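Local coordinates for protein ribosomal RNA small subunit methyltransferase Nep1 (Archaeoglobus fulgidus, PDB 3O7B) that probably methylates N1 of a specific pseudouridine in 16S rRNA during ribosome biogenesis, using S-adenosyl-L-methionine as methyl donor, and works as a homodimer, at residues P87-Q92 with Y222-V227. Numbering follows the deposited sequence.
With SAH (S-adenosyl-L-homocysteine), chain C.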
loop_
_atom_site.group_PDB
_atom_site.type_symbol
_atom_site.label_atom_id
_atom_site.label_comp_id
_atom_site.label_asym_id
_atom_site.label_seq_id
_atom_site.Cartn_x
_atom_site.Cartn_y
_atom_site.Cartn_z
ATOM N N PRO A 87 -8.389 -1.219 -8.738
ATOM C CA PRO A 87 -6.980 -1.504 -9.033
ATOM C C PRO A 87 -6.046 -1.135 -7.878
ATOM O O PRO A 87 -4.894 -1.588 -7.866
ATOM C CB PRO A 87 -6.686 -0.654 -10.278
ATOM C CG PRO A 87 -7.748 0.427 -10.281
ATOM C CD PRO A 87 -8.948 -0.140 -9.580
ATOM N N ASP A 88 -6.552 -0.370 -6.910
ATOM C CA ASP A 88 -5.730 0.002 -5.747
ATOM C C ASP A 88 -5.301 -1.221 -4.957
ATOM O O ASP A 88 -4.220 -1.248 -4.345
ATOM C CB ASP A 88 -6.501 0.942 -4.823
ATOM C CG ASP A 88 -7.848 0.381 -4.429
ATOM O OD1 ASP A 88 -8.726 0.344 -5.326
ATOM O OD2 ASP A 88 -8.019 -0.008 -3.252
ATOM N N ILE A 89 -6.135 -2.262 -4.952
ATOM C CA ILE A 89 -5.822 -3.408 -4.113
ATOM C C ILE A 89 -4.559 -4.120 -4.607
ATOM O O ILE A 89 -3.595 -4.333 -3.852
ATOM C CB ILE A 89 -7.001 -4.399 -4.019
ATOM C CG1 ILE A 89 -8.183 -3.719 -3.331
ATOM C CG2 ILE A 89 -6.593 -5.673 -3.283
ATOM C CD1 ILE A 89 -9.496 -4.501 -3.453
ATOM N N VAL A 90 -4.541 -4.477 -5.888
ATOM C CA VAL A 90 -3.378 -5.177 -6.399
ATOM C C VAL A 90 -2.148 -4.248 -6.447
ATOM O O VAL A 90 -1.031 -4.709 -6.266
ATOM C CB VAL A 90 -3.678 -5.882 -7.770
ATOM C CG1 VAL A 90 -3.788 -4.892 -8.903
ATOM C CG2 VAL A 90 -2.628 -6.940 -8.072
ATOM N N HIS A 91 -2.369 -2.949 -6.642
ATOM C CA HIS A 91 -1.257 -1.975 -6.603
ATOM C C HIS A 91 -0.464 -2.114 -5.315
ATOM O O HIS A 91 0.753 -2.293 -5.348
ATOM C CB HIS A 91 -1.811 -0.559 -6.719
ATOM C CG HIS A 91 -0.761 0.510 -6.652
ATOM N ND1 HIS A 91 -0.944 1.675 -5.936
ATOM C CD2 HIS A 91 0.483 0.575 -7.180
ATOM C CE1 HIS A 91 0.141 2.423 -6.041
ATOM N NE2 HIS A 91 1.021 1.783 -6.794
ATOM N N GLN A 92 -1.168 -2.064 -4.181
ATOM C CA GLN A 92 -0.466 -2.012 -2.907
ATOM C C GLN A 92 0.170 -3.348 -2.588
ATOM O O GLN A 92 1.270 -3.415 -2.031
ATOM C CB GLN A 92 -1.438 -1.581 -1.809
ATOM C CG GLN A 92 -2.005 -0.160 -2.047
ATOM C CD GLN A 92 -3.369 0.092 -1.429
ATOM O OE1 GLN A 92 -3.946 -0.773 -0.761
ATOM N NE2 GLN A 92 -3.900 1.297 -1.655
ATOM N N TYR A 222 -9.560 -10.898 6.354
ATOM C CA TYR A 222 -8.483 -9.892 6.313
ATOM C C TYR A 222 -8.392 -9.256 4.943
ATOM O O TYR A 222 -8.933 -9.781 3.965
ATOM C CB TYR A 222 -7.145 -10.525 6.689
ATOM C CG TYR A 222 -7.162 -11.227 8.021
ATOM C CD1 TYR A 222 -7.469 -10.536 9.195
ATOM C CD2 TYR A 222 -6.872 -12.582 8.113
ATOM C CE1 TYR A 222 -7.499 -11.186 10.423
ATOM C CE2 TYR A 222 -6.897 -13.240 9.332
ATOM C CZ TYR A 222 -7.205 -12.534 10.481
ATOM O OH TYR A 222 -7.235 -13.206 11.683
ATOM N N THR A 223 -7.723 -8.116 4.847
ATOM C CA THR A 223 -7.532 -7.462 3.561
ATOM C C THR A 223 -6.446 -8.186 2.758
ATOM O O THR A 223 -5.597 -8.871 3.308
ATOM C CB THR A 223 -7.105 -6.004 3.703
ATOM O OG1 THR A 223 -5.821 -5.964 4.339
ATOM C CG2 THR A 223 -8.143 -5.198 4.514
ATOM N N SER A 224 -6.497 -8.020 1.437
ATOM C CA SER A 224 -5.448 -8.558 0.584
ATOM C C SER A 224 -4.055 -8.094 1.012
ATOM O O SER A 224 -3.117 -8.865 1.035
ATOM C CB SER A 224 -5.683 -8.134 -0.861
ATOM O OG SER A 224 -6.933 -8.630 -1.336
ATOM N N LEU A 225 -3.946 -6.810 1.375
ATOM C CA LEU A 225 -2.651 -6.249 1.774
ATOM C C LEU A 225 -2.125 -6.901 3.049
ATOM O O LEU A 225 -0.944 -7.247 3.150
ATOM C CB LEU A 225 -2.790 -4.744 1.940
ATOM C CG LEU A 225 -1.498 -3.976 2.287
ATOM C CD1 LEU A 225 -0.405 -4.168 1.269
ATOM C CD2 LEU A 225 -1.832 -2.485 2.441
ATOM N N TYR A 226 -3.015 -7.094 4.021
ATOM C CA TYR A 226 -2.598 -7.736 5.247
ATOM C C TYR A 226 -2.162 -9.200 5.027
ATOM O O TYR A 226 -1.151 -9.649 5.549
ATOM C CB TYR A 226 -3.702 -7.642 6.317
ATOM C CG TYR A 226 -3.284 -8.329 7.578
ATOM C CD1 TYR A 226 -2.416 -7.692 8.491
ATOM C CD2 TYR A 226 -3.689 -9.629 7.842
ATOM C CE1 TYR A 226 -1.994 -8.352 9.651
ATOM C CE2 TYR A 226 -3.278 -10.297 8.999
ATOM C CZ TYR A 226 -2.430 -9.651 9.896
ATOM O OH TYR A 226 -2.040 -10.329 11.035
ATOM N N VAL A 227 -2.934 -9.931 4.221
ATOM C CA VAL A 227 -2.600 -11.321 3.913
ATOM C C VAL A 227 -1.267 -11.400 3.173
ATOM O O VAL A 227 -0.405 -12.204 3.507
ATOM C CB VAL A 227 -3.728 -11.977 3.092
ATOM C CG1 VAL A 227 -3.310 -13.366 2.639
ATOM C CG2 VAL A 227 -4.996 -12.075 3.948
HETATM N N SAH C . -13.631 -13.229 0.228
HETATM C CA SAH C . -13.396 -11.912 0.889
HETATM C CB SAH C . -13.094 -10.857 -0.168
HETATM C CG SAH C . -11.632 -10.851 -0.608
HETATM S SD SAH C . -10.474 -10.575 0.767
HETATM C C SAH C . -14.576 -11.484 1.756
HETATM O O SAH C . -15.529 -12.246 1.937
HETATM C "C5'" SAH C . -8.853 -10.674 -0.039
HETATM C "C4'" SAH C . -8.109 -12.005 0.003
HETATM O "O4'" SAH C . -7.443 -12.198 1.237
HETATM C "C3'" SAH C . -8.987 -13.235 -0.125
HETATM O "O3'" SAH C . -9.380 -13.461 -1.456
HETATM C "C2'" SAH C . -8.075 -14.304 0.418
HETATM O "O2'" SAH C . -7.112 -14.692 -0.567
HETATM C "C1'" SAH C . -7.342 -13.582 1.533
HETATM N N9 SAH C . -7.893 -13.764 2.903
HETATM C C8 SAH C . -8.824 -12.978 3.543
HETATM N N7 SAH C . -9.013 -13.470 4.796
HETATM C C5 SAH C . -8.197 -14.531 4.967
HETATM C C6 SAH C . -7.984 -15.400 6.030
HETATM N N6 SAH C . -8.652 -15.264 7.188
HETATM N N1 SAH C . -7.062 -16.412 5.905
HETATM C C2 SAH C . -6.369 -16.589 4.722
HETATM N N3 SAH C . -6.591 -15.729 3.670
HETATM C C4 SAH C . -7.493 -14.729 3.780
#
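I89 and S224 meet where helices 87-98 and 224-239 of the SPOUT methyltransferase fold touch, next to the bound S-adenosylhomocysteine. The contact is small and made of van der Waals packing. Its tight part is at S224. The methyl CG2 of I89 lies 3.6 Å from S224 OG and equally close to its CB. With CG1 beside the backbone N (chi1 -64°), the CG2 branch is left anti to that N, where it reaches S224. I89 is partly exposed and also touches P197. On the ligand side S224 OG comes within 3.1 Å of SAH C5', and it also hydrogen-bonds to G194 O. This small hydroxyl therefore sits between helix 87-98 and the ribose end of the cofactor product. The Q92/L225 part is buried too, but its distances are longer. L225 CD1 rests 3.8 Å from Q92 O and 4.2 Å from Q92 CB. The amide end of Q92 comes no closer than 4.2 Å, OE1 to L225 CD2, and its NE2 bonds to R127 O of the second subunit. Further along, Y222 and V227 line the adenosine. V227 CG2 lies 3.5 Å from SAH N9. The Y222 ring meets SAH N6 obliquely, CD2 at 3.3 Å, and its OH hydrogen-bonds to E220 OE1. An alanine at Y222 would probably lose both the ring packed against SAH N6 and this hydrogen bond. Helix 224-239 is N-capped by T223, whose OG1 accepts from Y226 N at 3.0 Å and 160°.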